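Local coordinates for protein haloacid dehalogenase-like hydrolase (Salmonella enterica subsp. enterica serovar Typhi, PDB 4EZE) that probably hydrolyses O-phosphoserine to serine and phosphate, the last step of serine biosynthesis, as a magnesium-dependent phosphatase of the HAD-like superfamily, at residues I110-D116 / N264-D270. Residues are numbered along the deposited sequence; the frame is centred on the assembly and turned at random.
Sequences IIAFDMD and NIIACGD. With NA (sodium ion), chain D.
Asp114 and Asp270 meet at a sodium ion where two neighbouring parallel strands, 110-113 and 265-269, end in the Rossmann-like core of the HAD fold. The strands run 14° apart and are zipped by five backbone hydrogen bonds, among them Ala112 N to Ile266 O at 2.7 Å and, last before the metal, Asp114 N to Cys268 O. Asp114, the predicted nucleophile, can be followed outward: CB lies 3.8 Å from Cys268 O and 4.2 Å from CA of Gly269; CG stands anti to the backbone N (chi1 -174°), which carries the carboxylate forward past the strand end. OD2 binds the sodium at 2.2 Å, while OD1 accepts Met115 N from above the carboxylate plane. Asp270, just past the end of the other strand, brings OD1 to the ion, the two carboxylate planes being only 20° apart; the shared cation probably offsets the repulsion between Asp114 OD2 and Asp270 OD1, 3.4 Å apart. The Asp116 backbone O and two waters also bind the sodium, in a site where the related enzymes hold magnesium. Asp116 OD1, on the predicted proton donor, accepts a hydrogen bond from Gly124 N. Farther back, on the face that carries Phe113 and Cys268, Ile111 and Ile266 lie side by side, CD1 of Ile111 3.8 Å from CD1 of Ile266. Beside them Cys268 SG sits obliquely to the Phe113 ring, 3.8 Å from its CE1.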
loop_
_atom_site.group_PDB
_atom_site.type_symbol
_atom_site.label_atom_id
_atom_site.label_comp_id
_atom_site.label_asym_id
_atom_site.label_seq_id
_atom_site.Cartn_x
_atom_site.Cartn_y
_atom_site.Cartn_z
ATOM N N ILE A 110 7.905 -10.990 2.659
ATOM C CA ILE A 110 7.495 -10.339 1.435
ATOM C C ILE A 110 6.846 -9.005 1.771
ATOM O O ILE A 110 6.129 -8.894 2.747
ATOM C CB ILE A 110 6.408 -11.131 0.708
ATOM C CG1 ILE A 110 6.803 -12.589 0.573
ATOM C CG2 ILE A 110 6.151 -10.514 -0.661
ATOM C CD1 ILE A 110 5.632 -13.483 0.232
ATOM N N ILE A 111 7.072 -8.004 0.939
ATOM C CA ILE A 111 6.264 -6.812 1.010
ATOM C C ILE A 111 5.620 -6.684 -0.339
ATOM O O ILE A 111 6.331 -6.510 -1.333
ATOM C CB ILE A 111 7.116 -5.566 1.275
ATOM C CG1 ILE A 111 8.020 -5.783 2.478
ATOM C CG2 ILE A 111 6.238 -4.356 1.553
ATOM C CD1 ILE A 111 8.373 -4.489 3.176
ATOM N N ALA A 112 4.289 -6.800 -0.378
ATOM C CA ALA A 112 3.522 -6.660 -1.614
ATOM C C ALA A 112 2.907 -5.254 -1.686
ATOM O O ALA A 112 2.434 -4.722 -0.669
ATOM C CB ALA A 112 2.412 -7.703 -1.661
ATOM N N PHE A 113 2.897 -4.671 -2.882
ATOM C CA PHE A 113 2.241 -3.370 -3.122
ATOM C C PHE A 113 1.170 -3.463 -4.203
ATOM O O PHE A 113 1.411 -4.024 -5.256
ATOM C CB PHE A 113 3.251 -2.357 -3.630
ATOM C CG PHE A 113 4.334 -2.015 -2.658
ATOM C CD1 PHE A 113 4.164 -0.975 -1.756
ATOM C CD2 PHE A 113 5.539 -2.705 -2.675
ATOM C CE1 PHE A 113 5.173 -0.637 -0.875
ATOM C CE2 PHE A 113 6.552 -2.376 -1.800
ATOM C CZ PHE A 113 6.372 -1.332 -0.897
ATOM N N ASP A 114 -0.009 -2.902 -3.962
ATOM C CA ASP A 114 -0.949 -2.679 -5.051
ATOM C C ASP A 114 -0.239 -1.683 -5.981
ATOM O O ASP A 114 0.712 -1.024 -5.556
ATOM C CB ASP A 114 -2.247 -2.064 -4.497
ATOM C CG ASP A 114 -3.347 -1.936 -5.554
ATOM O OD1 ASP A 114 -3.175 -2.483 -6.655
ATOM O OD2 ASP A 114 -4.390 -1.298 -5.280
ATOM N N MET A 115 -0.697 -1.543 -7.224
ATOM C CA MET A 115 -0.053 -0.594 -8.137
ATOM C C MET A 115 -0.720 0.782 -8.083
ATOM O O MET A 115 -0.160 1.730 -7.520
ATOM C CB MET A 115 -0.018 -1.127 -9.579
ATOM C CG MET A 115 0.384 -0.077 -10.620
ATOM S SD MET A 115 0.872 -0.855 -12.191
ATOM C CE MET A 115 -0.665 -1.631 -12.716
ATOM N N ASP A 116 -1.918 0.897 -8.651
ATOM C CA ASP A 116 -2.538 2.210 -8.787
ATOM C C ASP A 116 -2.821 2.879 -7.440
ATOM O O ASP A 116 -3.380 2.269 -6.547
ATOM C CB ASP A 116 -3.831 2.119 -9.595
ATOM C CG ASP A 116 -3.596 1.733 -11.045
ATOM O OD1 ASP A 116 -2.519 2.051 -11.596
ATOM O OD2 ASP A 116 -4.497 1.097 -11.629
ATOM N N ASN A 264 5.049 -12.792 8.324
ATOM C CA ASN A 264 6.205 -12.097 7.745
ATOM C C ASN A 264 5.835 -11.464 6.418
ATOM O O ASN A 264 6.704 -11.011 5.645
ATOM C CB ASN A 264 7.372 -13.057 7.577
ATOM C CG ASN A 264 7.960 -13.473 8.896
ATOM O OD1 ASN A 264 8.297 -12.635 9.720
ATOM N ND2 ASN A 264 8.076 -14.768 9.108
ATOM N N ILE A 265 4.535 -11.480 6.141
ATOM C CA ILE A 265 4.000 -10.855 4.930
ATOM C C ILE A 265 3.481 -9.448 5.223
ATOM O O ILE A 265 2.539 -9.265 5.999
ATOM C CB ILE A 265 2.852 -11.681 4.366
ATOM C CG1 ILE A 265 3.341 -13.072 3.987
ATOM C CG2 ILE A 265 2.227 -11.010 3.143
ATOM C CD1 ILE A 265 2.228 -13.957 3.472
ATOM N N ILE A 266 4.108 -8.460 4.606
ATOM C CA ILE A 266 3.589 -7.096 4.595
ATOM C C ILE A 266 2.948 -6.796 3.208
ATOM O O ILE A 266 3.567 -7.035 2.162
ATOM C CB ILE A 266 4.726 -6.110 4.874
ATOM C CG1 ILE A 266 5.302 -6.313 6.277
ATOM C CG2 ILE A 266 4.279 -4.676 4.670
ATOM C CD1 ILE A 266 6.671 -5.681 6.415
ATOM N N ALA A 267 1.711 -6.290 3.210
ATOM C CA ALA A 267 0.993 -5.854 1.998
ATOM C C ALA A 267 0.488 -4.428 2.195
ATOM O O ALA A 267 0.044 -4.080 3.285
ATOM C CB ALA A 267 -0.181 -6.772 1.720
ATOM N N CYS A 268 0.562 -3.607 1.151
ATOM C CA CYS A 268 0.165 -2.189 1.221
ATOM C C CYS A 268 -0.850 -1.908 0.120
ATOM O O CYS A 268 -0.677 -2.361 -1.004
ATOM C CB CYS A 268 1.356 -1.284 0.927
ATOM S SG CYS A 268 2.828 -1.579 1.922
ATOM N N GLY A 269 -1.895 -1.146 0.419
ATOM C CA GLY A 269 -2.912 -0.830 -0.587
ATOM C C GLY A 269 -3.752 0.346 -0.130
ATOM O O GLY A 269 -3.682 0.748 1.032
ATOM N N ASP A 270 -4.547 0.883 -1.048
ATOM C CA ASP A 270 -5.393 2.031 -0.783
ATOM C C ASP A 270 -6.901 1.737 -0.925
ATOM O O ASP A 270 -7.723 2.447 -0.331
ATOM C CB ASP A 270 -5.095 3.112 -1.804
ATOM C CG ASP A 270 -5.534 2.700 -3.194
ATOM O OD1 ASP A 270 -4.972 1.710 -3.718
ATOM O OD2 ASP A 270 -6.459 3.336 -3.738
HETATM NA NA NA D . -5.143 0.738 -5.854
HETATM O O HOH W 1 -7.080 -0.020 -5.456
HETATM O O HOH W 2 -6.837 2.172 -7.054
#